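Local atomic coordinates of dehydroascorbate reductase (Chlamydomonas reinhardtii, PDB entry 5XFT), a protein that probably catalyses the glutathione-dependent reduction of dehydroascorbate to ascorbate, as a member of the glutathione S-transferase superfamily. Residues Lys161-Val166 and Val200-Glu205. Sequence-based numbering, arbitrary orientation.
Sequences KLYHAV and VDYGTE
Two donors converge on D201 OD1: the hydroxyl of Y163, with OH to OD1 at 2.9 Å, and the backbone N of G203, also 2.9 Å from OD1. The hydroxyl arrives on the syn lone pair, whereas the amide comes from the anti side, out of the carboxylate plane. The hydrogen bond from G203 N, two residues on, to D201 OD1 makes an Asx turn just before helix 204-212, with G203 as N-cap. Y163 reaches this turn because its CG lies anti to the backbone N (chi1 -166°), and its ring plane stands 78° from the carboxylate. The contact thus joins helix 153-173 of the all-helical C-terminal GST domain to the loop leading into the last helix. Y202 runs past Y163 in the opposite direction, Y163 CE2 lying 4.0 Å from Y202 CE1 with the rings oblique. A phenylalanine in place of Y163 lacks the hydroxyl and would probably leave the syn side of D201 OD1 without its donor. Y202 OH lies in the plane of the H164 ring, at its edge, 3.1 Å from H164 NE2; the 126° N-H...O angle makes this bond weak. The stronger partners lie elsewhere: H25 of helix 22-33 for Y202 OH, W211 for H164 ND1.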
loop_
_atom_site.group_PDB
_atom_site.type_symbol
_atom_site.label_atom_id
_atom_site.label_comp_id
_atom_site.label_asym_id
_atom_site.label_seq_id
_atom_site.Cartn_x
_atom_site.Cartn_y
_atom_site.Cartn_z
ATOM N N LYS A 161 -0.329 -3.500 -1.988
ATOM C CA LYS A 161 -0.475 -4.942 -1.801
ATOM C C LYS A 161 -0.144 -5.705 -3.080
ATOM O O LYS A 161 0.532 -6.738 -3.036
ATOM C CB LYS A 161 -1.885 -5.273 -1.325
ATOM C CG LYS A 161 -2.302 -4.500 -0.096
ATOM C CD LYS A 161 -3.668 -4.925 0.407
ATOM C CE LYS A 161 -4.135 -4.017 1.535
ATOM N NZ LYS A 161 -5.445 -4.450 2.108
ATOM N N LEU A 162 -0.594 -5.203 -4.230
ATOM C CA LEU A 162 -0.276 -5.862 -5.492
ATOM C C LEU A 162 1.217 -5.787 -5.790
ATOM O O LEU A 162 1.804 -6.749 -6.305
ATOM C CB LEU A 162 -1.090 -5.232 -6.624
ATOM C CG LEU A 162 -0.900 -5.796 -8.029
ATOM C CD1 LEU A 162 -1.453 -7.203 -8.124
ATOM C CD2 LEU A 162 -1.563 -4.884 -9.047
ATOM N N TYR A 163 1.838 -4.646 -5.481
ATOM C CA TYR A 163 3.283 -4.491 -5.630
ATOM C C TYR A 163 4.025 -5.578 -4.861
ATOM O O TYR A 163 4.858 -6.311 -5.422
ATOM C CB TYR A 163 3.679 -3.102 -5.127
ATOM C CG TYR A 163 5.065 -2.619 -5.504
ATOM C CD1 TYR A 163 5.757 -3.162 -6.578
ATOM C CD2 TYR A 163 5.680 -1.618 -4.766
ATOM C CE1 TYR A 163 7.016 -2.708 -6.908
ATOM C CE2 TYR A 163 6.932 -1.161 -5.088
ATOM C CZ TYR A 163 7.601 -1.706 -6.156
ATOM O OH TYR A 163 8.857 -1.240 -6.466
ATOM N N HIS A 164 3.713 -5.701 -3.567
ATOM C CA HIS A 164 4.299 -6.760 -2.754
ATOM C C HIS A 164 4.018 -8.134 -3.344
ATOM O O HIS A 164 4.895 -9.006 -3.345
ATOM C CB HIS A 164 3.762 -6.680 -1.327
ATOM C CG HIS A 164 4.436 -5.644 -0.487
ATOM N ND1 HIS A 164 5.165 -5.963 0.639
ATOM C CD2 HIS A 164 4.492 -4.297 -0.605
ATOM C CE1 HIS A 164 5.642 -4.856 1.179
ATOM N NE2 HIS A 164 5.249 -3.831 0.443
ATOM N N ALA A 165 2.804 -8.345 -3.858
ATOM C CA ALA A 165 2.431 -9.665 -4.359
ATOM C C ALA A 165 3.298 -10.066 -5.546
ATOM O O ALA A 165 3.920 -11.135 -5.541
ATOM C CB ALA A 165 0.947 -9.693 -4.731
ATOM N N VAL A 166 3.370 -9.213 -6.571
ATOM C CA VAL A 166 4.116 -9.603 -7.763
ATOM C C VAL A 166 5.609 -9.701 -7.456
ATOM O O VAL A 166 6.266 -10.682 -7.834
ATOM C CB VAL A 166 3.817 -8.656 -8.947
ATOM C CG1 VAL A 166 2.328 -8.654 -9.261
ATOM C CG2 VAL A 166 4.295 -7.240 -8.681
ATOM N N VAL A 200 7.271 7.871 -3.803
ATOM C CA VAL A 200 7.303 7.064 -2.589
ATOM C C VAL A 200 7.521 5.596 -2.929
ATOM O O VAL A 200 7.065 4.709 -2.202
ATOM C CB VAL A 200 6.011 7.271 -1.775
ATOM C CG1 VAL A 200 5.960 8.693 -1.220
ATOM C CG2 VAL A 200 4.780 7.008 -2.640
ATOM N N ASP A 201 8.226 5.327 -4.027
ATOM C CA ASP A 201 8.586 3.960 -4.399
ATOM C C ASP A 201 9.817 3.539 -3.604
ATOM O O ASP A 201 10.908 4.084 -3.802
ATOM C CB ASP A 201 8.843 3.861 -5.902
ATOM C CG ASP A 201 8.958 2.419 -6.392
ATOM O OD1 ASP A 201 9.228 1.513 -5.573
ATOM O OD2 ASP A 201 8.787 2.192 -7.610
ATOM N N TYR A 202 9.646 2.565 -2.706
ATOM C CA TYR A 202 10.761 2.078 -1.901
ATOM C C TYR A 202 11.608 1.035 -2.626
ATOM O O TYR A 202 12.753 0.803 -2.222
ATOM C CB TYR A 202 10.247 1.505 -0.574
ATOM C CG TYR A 202 8.897 0.831 -0.674
ATOM C CD1 TYR A 202 8.789 -0.489 -1.095
ATOM C CD2 TYR A 202 7.731 1.514 -0.348
ATOM C CE1 TYR A 202 7.553 -1.112 -1.187
ATOM C CE2 TYR A 202 6.494 0.900 -0.432
ATOM C CZ TYR A 202 6.412 -0.415 -0.855
ATOM O OH TYR A 202 5.187 -1.037 -0.951
ATOM N N GLY A 203 11.085 0.399 -3.670
ATOM C CA GLY A 203 11.883 -0.508 -4.469
ATOM C C GLY A 203 11.675 -1.969 -4.095
ATOM O O GLY A 203 11.152 -2.309 -3.031
ATOM N N THR A 204 12.126 -2.856 -4.994
ATOM C CA THR A 204 11.825 -4.279 -4.848
ATOM C C THR A 204 12.701 -4.949 -3.797
ATOM O O THR A 204 12.250 -5.894 -3.136
ATOM C CB THR A 204 11.970 -5.007 -6.186
ATOM O OG1 THR A 204 13.353 -5.100 -6.546
ATOM C CG2 THR A 204 11.208 -4.274 -7.287
ATOM N N GLU A 205 13.941 -4.492 -3.619
ATOM C CA GLU A 205 14.777 -5.093 -2.586
ATOM C C GLU A 205 14.231 -4.786 -1.208
ATOM O O GLU A 205 14.339 -5.612 -0.301
ATOM C CB GLU A 205 16.227 -4.615 -2.673
ATOM C CG GLU A 205 16.821 -4.507 -4.070
ATOM C CD GLU A 205 16.246 -3.346 -4.873
ATOM O OE1 GLU A 205 15.623 -3.620 -5.913
ATOM O OE2 GLU A 205 16.419 -2.175 -4.467
#